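CT296 (Chlamydia trachomatis, PDB 3QH6) is of unknown function but resembles Fe(II) 2-oxoglutarate-dependent enzymes in structure, which suggests, without proving, a related iron-dependent role. Local coordinates at residues 104-114 and 126-137; 7-16 and 79-87. All blocks are in the same frame, centred on the assembly; numbering follows the deposited sequence.

Contact 1 (104-114 and 126-137)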
loop_
_atom_site.group_PDB
_atom_site.type_symbol
_atom_site.label_atom_id
_atom_site.label_comp_id
_atom_site.label_asym_id
_atom_site.label_seq_id
_atom_site.Cartn_x
_atom_site.Cartn_y
_atom_site.Cartn_z
ATOM N N ILE A 104 2.898 -12.330 -0.414
ATOM C CA ILE A 104 3.400 -11.262 0.438
ATOM C C ILE A 104 4.184 -11.885 1.567
ATOM O O ILE A 104 3.598 -12.362 2.548
ATOM C CB ILE A 104 2.227 -10.473 1.058
ATOM C CG1 ILE A 104 1.283 -9.983 -0.039
ATOM C CG2 ILE A 104 2.747 -9.319 1.922
ATOM C CD1 ILE A 104 0.043 -9.292 0.507
ATOM N N LEU A 105 5.504 -11.900 1.455
ATOM C CA LEU A 105 6.305 -12.596 2.477
ATOM C C LEU A 105 6.853 -11.600 3.493
ATOM O O LEU A 105 6.676 -10.406 3.330
ATOM C CB LEU A 105 7.460 -13.341 1.808
ATOM C CG LEU A 105 6.984 -14.169 0.627
ATOM C CD1 LEU A 105 8.154 -14.739 -0.174
ATOM C CD2 LEU A 105 6.100 -15.255 1.168
ATOM N N PHE A 106 7.528 -12.081 4.535
ATOM C CA PHE A 106 8.095 -11.180 5.535
ATOM C C PHE A 106 9.110 -10.184 4.942
ATOM O O PHE A 106 9.972 -10.548 4.138
ATOM C CB PHE A 106 8.774 -12.000 6.675
ATOM C CG PHE A 106 9.414 -11.131 7.741
ATOM C CD1 PHE A 106 8.632 -10.491 8.679
ATOM C CD2 PHE A 106 10.788 -10.964 7.813
ATOM C CE1 PHE A 106 9.202 -9.686 9.652
ATOM C CE2 PHE A 106 11.354 -10.167 8.793
ATOM C CZ PHE A 106 10.538 -9.525 9.720
ATOM N N ASP A 107 9.023 -8.931 5.386
ATOM C CA ASP A 107 10.003 -7.902 5.056
ATOM C C ASP A 107 10.192 -7.096 6.328
ATOM O O ASP A 107 9.226 -6.798 7.026
ATOM C CB ASP A 107 9.461 -7.011 3.907
ATOM C CG ASP A 107 10.482 -6.002 3.399
ATOM O OD1 ASP A 107 10.829 -5.078 4.156
ATOM O OD2 ASP A 107 10.883 -6.084 2.212
ATOM N N ASP A 108 11.433 -6.766 6.661
ATOM C CA ASP A 108 11.705 -6.133 7.952
ATOM C C ASP A 108 11.637 -4.604 7.901
ATOM O O ASP A 108 12.044 -3.943 8.878
ATOM C CB ASP A 108 13.082 -6.597 8.518
ATOM C CG ASP A 108 14.265 -6.031 7.742
ATOM O OD1 ASP A 108 14.061 -5.529 6.617
ATOM O OD2 ASP A 108 15.414 -6.112 8.245
ATOM N N CYS A 109 11.082 -4.038 6.819
ATOM C CA CYS A 109 10.971 -2.570 6.706
ATOM C C CYS A 109 10.146 -1.937 7.844
ATOM O O CYS A 109 9.412 -2.623 8.544
ATOM C CB CYS A 109 10.375 -2.160 5.335
ATOM S SG CYS A 109 8.639 -2.743 5.096
ATOM N N ASP A 110 10.279 -0.625 8.037
ATOM C CA ASP A 110 9.552 0.066 9.105
ATOM C C ASP A 110 8.042 -0.125 8.946
ATOM O O ASP A 110 7.328 -0.331 9.918
ATOM C CB ASP A 110 9.876 1.568 9.100
ATOM C CG ASP A 110 11.336 1.853 9.350
ATOM O OD1 ASP A 110 12.164 1.431 8.518
ATOM O OD2 ASP A 110 11.653 2.511 10.370
ATOM N N CYS A 111 7.541 -0.046 7.716
ATOM C CA CYS A 111 6.078 -0.124 7.521
ATOM C C CYS A 111 5.781 -0.568 6.102
ATOM O O CYS A 111 6.417 -0.082 5.167
ATOM C CB CYS A 111 5.421 1.249 7.754
ATOM S SG CYS A 111 3.580 1.159 7.859
ATOM N N SER A 112 4.832 -1.482 5.922
ATOM C CA SER A 112 4.381 -1.798 4.563
ATOM C C SER A 112 2.984 -1.224 4.273
ATOM O O SER A 112 2.192 -0.970 5.191
ATOM C CB SER A 112 4.396 -3.319 4.340
ATOM O OG SER A 112 5.703 -3.853 4.498
ATOM N N VAL A 113 2.653 -1.063 2.993
ATOM C CA VAL A 113 1.280 -0.740 2.643
ATOM C C VAL A 113 0.849 -1.677 1.551
ATOM O O VAL A 113 1.527 -1.805 0.535
ATOM C CB VAL A 113 1.135 0.715 2.152
ATOM C CG1 VAL A 113 -0.302 0.952 1.587
ATOM C CG2 VAL A 113 1.441 1.668 3.280
ATOM N N LEU A 114 -0.268 -2.354 1.761
ATOM C CA LEU A 114 -0.835 -3.198 0.716
ATOM C C LEU A 114 -1.930 -2.355 0.099
ATOM O O LEU A 114 -2.847 -1.951 0.782
ATOM C CB LEU A 114 -1.399 -4.500 1.328
ATOM C CG LEU A 114 -2.086 -5.535 0.420
ATOM C CD1 LEU A 114 -3.322 -4.965 -0.274
ATOM C CD2 LEU A 114 -1.126 -6.061 -0.591
ATOM N N LEU A 126 -3.884 -1.252 3.333
ATOM C CA LEU A 126 -3.600 -1.734 4.680
ATOM C C LEU A 126 -2.189 -1.312 5.058
ATOM O O LEU A 126 -1.248 -1.669 4.340
ATOM C CB LEU A 126 -3.731 -3.286 4.718
ATOM C CG LEU A 126 -3.368 -4.033 6.020
ATOM C CD1 LEU A 126 -4.357 -3.696 7.145
ATOM C CD2 LEU A 126 -3.325 -5.544 5.812
ATOM N N PHE A 127 -2.025 -0.519 6.123
ATOM C CA PHE A 127 -0.689 -0.247 6.647
ATOM C C PHE A 127 -0.402 -1.342 7.671
ATOM O O PHE A 127 -1.262 -1.639 8.489
ATOM C CB PHE A 127 -0.604 1.061 7.405
ATOM C CG PHE A 127 -0.767 2.300 6.535
ATOM C CD1 PHE A 127 -2.040 2.732 6.169
ATOM C CD2 PHE A 127 0.352 3.039 6.145
ATOM C CE1 PHE A 127 -2.215 3.904 5.412
ATOM C CE2 PHE A 127 0.196 4.218 5.369
ATOM C CZ PHE A 127 -1.075 4.638 4.996
ATOM N N PHE A 128 0.803 -1.897 7.687
ATOM C CA PHE A 128 1.115 -2.903 8.690
ATOM C C PHE A 128 2.618 -3.033 8.834
ATOM O O PHE A 128 3.364 -2.597 7.967
ATOM C CB PHE A 128 0.531 -4.280 8.289
ATOM C CG PHE A 128 1.151 -4.885 7.017
ATOM C CD1 PHE A 128 2.151 -5.853 7.104
ATOM C CD2 PHE A 128 0.706 -4.498 5.752
ATOM C CE1 PHE A 128 2.707 -6.407 5.956
ATOM C CE2 PHE A 128 1.259 -5.035 4.593
ATOM C CZ PHE A 128 2.264 -5.995 4.693
ATOM N N SER A 129 3.084 -3.673 9.904
ATOM C CA SER A 129 4.497 -3.987 9.939
ATOM C C SER A 129 4.685 -5.462 10.195
ATOM O O SER A 129 3.801 -6.121 10.687
ATOM C CB SER A 129 5.259 -3.105 10.942
ATOM O OG SER A 129 5.207 -3.607 12.243
ATOM N N GLY A 130 5.841 -5.979 9.833
ATOM C CA GLY A 130 6.083 -7.416 9.974
ATOM C C GLY A 130 5.333 -8.256 8.949
ATOM O O GLY A 130 5.098 -7.828 7.833
ATOM N N GLU A 131 4.962 -9.470 9.325
ATOM C CA GLU A 131 4.248 -10.390 8.409
ATOM C C GLU A 131 2.852 -9.857 8.051
ATOM O O GLU A 131 2.202 -9.207 8.868
ATOM C CB GLU A 131 4.119 -11.773 9.069
ATOM C CG GLU A 131 5.502 -12.328 9.515
ATOM C CD GLU A 131 5.749 -13.745 9.054
ATOM O OE1 GLU A 131 4.762 -14.447 8.740
ATOM O OE2 GLU A 131 6.934 -14.159 9.012
ATOM N N TYR A 132 2.395 -10.158 6.844
ATOM C CA TYR A 132 1.055 -9.770 6.425
ATOM C C TYR A 132 0.031 -10.363 7.392
ATOM O O TYR A 132 0.083 -11.571 7.691
ATOM C CB TYR A 132 0.784 -10.251 4.990
ATOM C CG TYR A 132 -0.493 -9.695 4.416
ATOM C CD1 TYR A 132 -0.570 -8.354 4.052
ATOM C CD2 TYR A 132 -1.611 -10.503 4.215
ATOM C CE1 TYR A 132 -1.717 -7.832 3.529
ATOM C CE2 TYR A 132 -2.778 -9.978 3.692
ATOM C CZ TYR A 132 -2.818 -8.639 3.355
ATOM O OH TYR A 132 -3.945 -8.075 2.825
ATOM N N PRO A 133 -0.899 -9.526 7.896
ATOM C CA PRO A 133 -1.862 -10.008 8.901
ATOM C C PRO A 133 -2.980 -10.823 8.305
ATOM O O PRO A 133 -3.614 -10.422 7.319
ATOM C CB PRO A 133 -2.412 -8.711 9.510
ATOM C CG PRO A 133 -2.239 -7.715 8.489
ATOM C CD PRO A 133 -0.977 -8.063 7.744
ATOM N N GLN A 134 -3.242 -11.961 8.937
ATOM C CA GLN A 134 -4.268 -12.877 8.476
ATOM C C GLN A 134 -5.647 -12.422 8.948
ATOM O O GLN A 134 -5.797 -11.849 10.034
ATOM C CB GLN A 134 -3.953 -14.298 8.962
ATOM C CG GLN A 134 -2.626 -14.842 8.426
ATOM C CD GLN A 134 -2.569 -14.871 6.903
ATOM O OE1 GLN A 134 -1.807 -14.127 6.274
ATOM N NE2 GLN A 134 -3.377 -15.734 6.306
ATOM N N ASP A 135 -6.645 -12.662 8.106
ATOM C CA ASP A 135 -8.029 -12.339 8.424
ATOM C C ASP A 135 -8.250 -10.847 8.660
ATOM O O ASP A 135 -9.020 -10.467 9.539
ATOM C CB ASP A 135 -8.498 -13.135 9.649
ATOM N N VAL A 136 -7.566 -10.006 7.885
ATOM C CA VAL A 136 -7.821 -8.566 7.908
ATOM C C VAL A 136 -8.262 -8.095 6.514
ATOM O O VAL A 136 -9.232 -7.352 6.386
ATOM C CB VAL A 136 -6.585 -7.755 8.409
ATOM C CG1 VAL A 136 -6.818 -6.261 8.261
ATOM C CG2 VAL A 136 -6.282 -8.089 9.865
ATOM N N PHE A 137 -7.552 -8.524 5.465
ATOM C CA PHE A 137 -7.887 -8.076 4.112
ATOM C C PHE A 137 -7.537 -9.099 3.038
ATOM O O PHE A 137 -6.459 -9.706 3.052
ATOM C CB PHE A 137 -7.170 -6.749 3.786
ATOM C CG PHE A 137 -7.527 -6.197 2.421
ATOM C CD1 PHE A 137 -8.748 -5.580 2.208
ATOM C CD2 PHE A 137 -6.648 -6.315 1.350
ATOM C CE1 PHE A 137 -9.090 -5.087 0.940
ATOM C CE2 PHE A 137 -6.986 -5.831 0.073
ATOM C CZ PHE A 137 -8.215 -5.210 -0.124
HETATM O O HOH W 1 4.304 -11.633 5.316
HETATM O O HOH W 2 5.422 -8.571 5.217
HETATM O O HOH W 3 8.009 -4.883 8.449
HETATM O O HOH W 4 5.946 -5.141 6.853
#

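Contact 2 (7-16 and 79-87)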
loop_
_atom_site.group_PDB
_atom_site.type_symbol
_atom_site.label_atom_id
_atom_site.label_comp_id
_atom_site.label_asym_id
_atom_site.label_seq_id
_atom_site.Cartn_x
_atom_site.Cartn_y
_atom_site.Cartn_z
ATOM N N LEU A 7 -4.964 11.773 9.123
ATOM C CA LEU A 7 -5.094 10.763 10.181
ATOM C C LEU A 7 -5.731 11.331 11.439
ATOM O O LEU A 7 -5.430 12.446 11.839
ATOM C CB LEU A 7 -3.705 10.237 10.564
ATOM C CG LEU A 7 -3.109 9.218 9.607
ATOM C CD1 LEU A 7 -1.616 8.950 9.969
ATOM C CD2 LEU A 7 -3.930 7.942 9.660
ATOM N N HIS A 8 -6.600 10.551 12.073
ATOM C CA HIS A 8 -7.179 10.941 13.355
ATOM C C HIS A 8 -6.420 10.175 14.466
ATOM O O HIS A 8 -5.923 9.061 14.256
ATOM C CB HIS A 8 -8.665 10.589 13.372
ATOM C CG HIS A 8 -9.404 11.138 14.543
ATOM N ND1 HIS A 8 -9.581 10.427 15.713
ATOM C CD2 HIS A 8 -10.058 12.314 14.717
ATOM C CE1 HIS A 8 -10.284 11.152 16.570
ATOM N NE2 HIS A 8 -10.598 12.297 15.982
ATOM N N LEU A 9 -6.345 10.769 15.652
ATOM C CA LEU A 9 -5.763 10.093 16.818
ATOM C C LEU A 9 -6.272 8.652 16.998
ATOM O O LEU A 9 -5.531 7.748 17.428
ATOM C CB LEU A 9 -6.059 10.921 18.064
ATOM C CG LEU A 9 -5.550 10.326 19.373
ATOM C CD1 LEU A 9 -4.051 10.084 19.250
ATOM C CD2 LEU A 9 -5.891 11.248 20.537
ATOM N N GLU A 10 -7.512 8.383 16.619
ATOM C CA GLU A 10 -8.029 7.027 16.834
ATOM C C GLU A 10 -7.518 6.042 15.803
ATOM O O GLU A 10 -7.482 4.822 16.059
ATOM C CB GLU A 10 -9.562 7.017 16.822
ATOM C CG GLU A 10 -10.223 7.679 18.033
ATOM C CD GLU A 10 -9.865 7.020 19.378
ATOM O OE1 GLU A 10 -9.613 5.792 19.420
ATOM O OE2 GLU A 10 -9.844 7.738 20.396
ATOM N N HIS A 11 -7.145 6.554 14.620
ATOM C CA HIS A 11 -6.458 5.731 13.637
ATOM C C HIS A 11 -5.067 5.357 14.186
ATOM O O HIS A 11 -4.632 4.201 14.105
ATOM C CB HIS A 11 -6.323 6.464 12.298
ATOM C CG HIS A 11 -7.635 6.830 11.676
ATOM N ND1 HIS A 11 -7.824 8.005 10.975
ATOM C CD2 HIS A 11 -8.819 6.176 11.650
ATOM C CE1 HIS A 11 -9.078 8.067 10.552
ATOM N NE2 HIS A 11 -9.701 6.962 10.935
ATOM N N LYS A 12 -4.375 6.329 14.770
ATOM C CA LYS A 12 -3.069 6.036 15.382
ATOM C C LYS A 12 -3.213 4.993 16.476
ATOM O O LYS A 12 -2.397 4.045 16.599
ATOM C CB LYS A 12 -2.406 7.309 15.946
ATOM C CG LYS A 12 -1.947 8.351 14.894
ATOM C CD LYS A 12 -1.667 9.694 15.580
ATOM C CE LYS A 12 -1.369 10.808 14.589
ATOM N NZ LYS A 12 0.060 11.225 14.684
ATOM N N ARG A 13 -4.260 5.125 17.286
ATOM C CA ARG A 13 -4.452 4.219 18.413
ATOM C C ARG A 13 -4.754 2.834 17.933
ATOM O O ARG A 13 -4.287 1.881 18.524
ATOM C CB ARG A 13 -5.593 4.717 19.317
ATOM C CG ARG A 13 -5.209 5.981 20.049
ATOM C CD ARG A 13 -6.368 6.569 20.875
ATOM N NE ARG A 13 -5.829 7.503 21.857
ATOM C CZ ARG A 13 -6.545 8.375 22.554
ATOM N NH1 ARG A 13 -7.857 8.472 22.366
ATOM N NH2 ARG A 13 -5.940 9.163 23.433
ATOM N N TYR A 14 -5.516 2.710 16.848
ATOM C CA TYR A 14 -5.820 1.380 16.315
ATOM C C TYR A 14 -4.510 0.720 15.834
ATOM O O TYR A 14 -4.249 -0.447 16.128
ATOM C CB TYR A 14 -6.834 1.469 15.162
ATOM C CG TYR A 14 -7.407 0.116 14.772
ATOM C CD1 TYR A 14 -8.552 -0.370 15.388
ATOM C CD2 TYR A 14 -6.775 -0.694 13.825
ATOM C CE1 TYR A 14 -9.077 -1.591 15.058
ATOM C CE2 TYR A 14 -7.301 -1.945 13.490
ATOM C CZ TYR A 14 -8.455 -2.378 14.113
ATOM O OH TYR A 14 -8.999 -3.608 13.811
ATOM N N PHE A 15 -3.685 1.485 15.117
ATOM C CA PHE A 15 -2.425 0.946 14.583
ATOM C C PHE A 15 -1.474 0.561 15.736
ATOM O O PHE A 15 -0.770 -0.485 15.703
ATOM C CB PHE A 15 -1.796 1.978 13.652
ATOM C CG PHE A 15 -0.495 1.523 13.062
ATOM C CD1 PHE A 15 0.688 1.881 13.643
ATOM C CD2 PHE A 15 -0.478 0.701 11.950
ATOM C CE1 PHE A 15 1.903 1.437 13.098
ATOM C CE2 PHE A 15 0.729 0.250 11.405
ATOM C CZ PHE A 15 1.905 0.610 11.986
ATOM N N GLN A 16 -1.459 1.388 16.779
ATOM C CA GLN A 16 -0.638 1.100 17.965
ATOM C C GLN A 16 -1.075 -0.181 18.665
ATOM O O GLN A 16 -0.258 -0.973 19.159
ATOM C CB GLN A 16 -0.702 2.289 18.916
ATOM C CG GLN A 16 0.152 3.454 18.390
ATOM C CD GLN A 16 -0.294 4.829 18.889
ATOM O OE1 GLN A 16 0.113 5.851 18.339
ATOM N NE2 GLN A 16 -1.096 4.855 19.938
ATOM N N HIS A 79 4.304 9.879 4.017
ATOM C CA HIS A 79 4.113 10.725 5.185
ATOM C C HIS A 79 3.145 10.052 6.164
ATOM O O HIS A 79 3.337 10.128 7.368
ATOM C CB HIS A 79 3.635 12.140 4.768
ATOM C CG HIS A 79 4.703 12.942 4.090
ATOM N ND1 HIS A 79 4.913 12.911 2.724
ATOM C CD2 HIS A 79 5.643 13.779 4.592
ATOM C CE1 HIS A 79 5.930 13.697 2.418
ATOM N NE2 HIS A 79 6.393 14.235 3.532
ATOM N N LEU A 80 2.138 9.350 5.651
ATOM C CA LEU A 80 1.178 8.658 6.527
ATOM C C LEU A 80 1.827 7.494 7.265
ATOM O O LEU A 80 1.597 7.288 8.467
ATOM C CB LEU A 80 -0.014 8.159 5.727
ATOM C CG LEU A 80 -0.871 9.294 5.138
ATOM C CD1 LEU A 80 -1.838 8.688 4.130
ATOM C CD2 LEU A 80 -1.593 10.087 6.267
ATOM N N ALA A 81 2.657 6.746 6.551
ATOM C CA ALA A 81 3.411 5.638 7.172
ATOM C C ALA A 81 4.356 6.153 8.259
ATOM O O ALA A 81 4.470 5.556 9.338
ATOM C CB ALA A 81 4.211 4.895 6.099
ATOM N N ALA A 82 5.023 7.275 8.004
ATOM C CA ALA A 82 5.972 7.797 8.978
ATOM C C ALA A 82 5.200 8.246 10.201
ATOM O O ALA A 82 5.635 8.056 11.331
ATOM C CB ALA A 82 6.765 8.980 8.378
ATOM N N GLU A 83 4.036 8.861 9.979
ATOM C CA GLU A 83 3.216 9.345 11.099
ATOM C C GLU A 83 2.726 8.204 12.021
ATOM O O GLU A 83 2.780 8.307 13.245
ATOM C CB GLU A 83 2.002 10.144 10.555
ATOM C CG GLU A 83 1.201 10.819 11.635
ATOM C CD GLU A 83 0.235 11.861 11.083
ATOM O OE1 GLU A 83 0.156 12.005 9.832
ATOM O OE2 GLU A 83 -0.441 12.528 11.907
ATOM N N LEU A 84 2.259 7.122 11.417
ATOM C CA LEU A 84 1.775 5.951 12.146
ATOM C C LEU A 84 2.887 5.268 12.942
ATOM O O LEU A 84 2.631 4.738 14.026
ATOM C CB LEU A 84 1.183 4.920 11.179
ATOM C CG LEU A 84 -0.192 5.293 10.633
ATOM C CD1 LEU A 84 -0.548 4.472 9.390
ATOM C CD2 LEU A 84 -1.284 5.153 11.765
ATOM N N THR A 85 4.107 5.291 12.389
ATOM C CA THR A 85 5.234 4.585 12.989
ATOM C C THR A 85 6.124 5.487 13.845
ATOM O O THR A 85 7.108 5.013 14.422
ATOM C CB THR A 85 6.082 3.883 11.932
ATOM O OG1 THR A 85 6.587 4.827 10.959
ATOM C CG2 THR A 85 5.266 2.850 11.227
ATOM N N HIS A 86 5.740 6.752 13.986
ATOM C CA HIS A 86 6.576 7.744 14.697
ATOM C C HIS A 86 8.008 7.825 14.195
ATOM O O HIS A 86 8.947 7.933 14.980
ATOM C CB HIS A 86 6.583 7.486 16.204
ATOM C CG HIS A 86 5.266 7.747 16.866
ATOM N ND1 HIS A 86 5.138 7.931 18.227
ATOM C CD2 HIS A 86 4.014 7.854 16.353
ATOM C CE1 HIS A 86 3.865 8.134 18.525
ATOM N NE2 HIS A 86 3.163 8.093 17.406
ATOM N N ARG A 87 8.164 7.818 12.876
ATOM C CA ARG A 87 9.449 7.986 12.220
ATOM C C ARG A 87 9.535 9.394 11.646
ATOM O O ARG A 87 8.510 9.950 11.256
ATOM C CB ARG A 87 9.579 6.979 11.073
ATOM C CG ARG A 87 9.703 5.537 11.534
ATOM C CD ARG A 87 10.644 5.414 12.714
ATOM N NE ARG A 87 11.143 4.049 12.876
ATOM C CZ ARG A 87 11.356 3.460 14.049
ATOM N NH1 ARG A 87 11.102 4.106 15.180
ATOM N NH2 ARG A 87 11.817 2.216 14.091
HETATM O O HOH W 5 -2.489 13.084 8.785
HETATM O O HOH W 6 0.704 5.765 15.513
#

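Contact 1 (104-114 and 126-137)
The carbonyl oxygen of Gly130 is held by two waters that link it to the facing segment. One gives a bond of 2.7 Å to Gly130 O and a second to Leu105 O; the other donates to Gly130 O and also meets Ser112 OG, a hydroxyl whose further partner is Arg149 on strand 145-151. A third water accepts from Gly130 N at 2.8 Å and donates to the carbonyls of Asp107 and Cys109, and a fourth joins Ile104 O to Tyr132 N. Beyond the Ser112-Phe128 pair no direct backbone bond joins the two segments, and the waters link their polar backbone atoms instead. Within the ladder the backbones bond directly: Ser112 N meets Phe128 O at 2.8 Å, and Phe128 N returns a bond to Ser112 O, while Leu114 and Leu126 form the next hydrogen-bonded pair. Phe128 has its CG between its own backbone N and carbonyl carbon (chi1 65°), which swings the ring across to the neighbouring strand; Ser112 CB lies over one face, 3.4 Å from Phe128 CZ. Further along the same side, Ile104 CD1 sits over the centre of the Tyr132 ring, 3.8 Å from its centroid, and Leu114 CG lies 3.9 Å from Tyr132 CE1, meeting the ring obliquely. The ring's hydroxyl donates to Phe137 O from above the carbonyl plane. On the other face of the sheet Val113 CG2 presses on Phe127 CD2 at 3.4 Å, the two side chains lying alongside each other, while Cys111 SG stands at the edge of the same ring. Strands 111-116 and 125-128, consecutive in the chain, adjacent in the sheet and joined by the intervening turn, form a beta hairpin, two inner strands of the five-stranded antiparallel sheet in a cupin-clan domain.

Contact 2 (7-16 and 79-87)
With CG anti to the backbone N (chi1 180°), the Phe15 ring is laid against Leu84, whose own CG is anti to its carbonyl carbon (chi1 -75°), the two side chains meeting obliquely. Leu84 CB lies over one face of the ring, displaced toward the rim and 4.1 Å from the Phe15 centroid, while Leu84 CD2 turns back against Phe15 CB at 3.7 Å. Leu7, just ahead of the first helix, packs on the preceding turn of the second: its CG rests against Leu80 CD2 at 3.8 Å, and its CD1 reaches both Leu84 CG and the carboxylate of Glu83. Glu83 is extended, and its OE2 receives Lys12 NZ at 3.1 Å on the lone pair directed away from OE1, a salt bridge made by side chains crossing at about a right angle. The other oxygen, OE1, accepts from a water that in turn takes the N-H of Leu7, so both oxygens bind the partner segment, one directly and one through solvent. A second water bridges Gln16 OE1 and Leu84 O, donating to the latter at 2.6 Å. The polar links run beside a hydrophobic centre: strand 20-23 packs against it, Ile21 on Phe15 and Phe23 on Leu7, and Phe127 of strand 125-128 covers Leu80 and Leu84. His8 and His11 form a capping box at the start of helix 9-18, His8 N donating to His11 ND1 at 3.0 Å, and His8 ND1 makes the separate N-cap bond with Glu10 N; a Schellman motif at His86, with positive phi and Arg87 N bonded to Ala82 O, follows the last turn of helix 77-85. The segment axes approach to 10.1 Å at a crossing angle of -67°, a steep helix-helix packing on one side of the antiparallel sheet.

Contact 1 includes the 111-116/125-128 hairpin and the loops around it, and contact 2 joins two helices beside the sheet; their centres lie 15 Å apart, and Phe127 is the main junction. Its ring leaves the hairpin on the side of helix 77-85, where Phe127 CG meets Leu84 CD1 at 3.6 Å and Phe127 CZ meets Leu80 CB at 3.7 Å. Leu84 thus packs on the sheet with one methyl and on helix 9-18 with the other. A second tie is electrostatic: Arg87 NE bridges to Asp110 OD2 at 3.0 Å, connecting the residues after the helix to the residue just before strand 111-116. A tetraethylene glycol, probably from crystallisation, lies about 4 Å from the Phe106 side chain in contact 1.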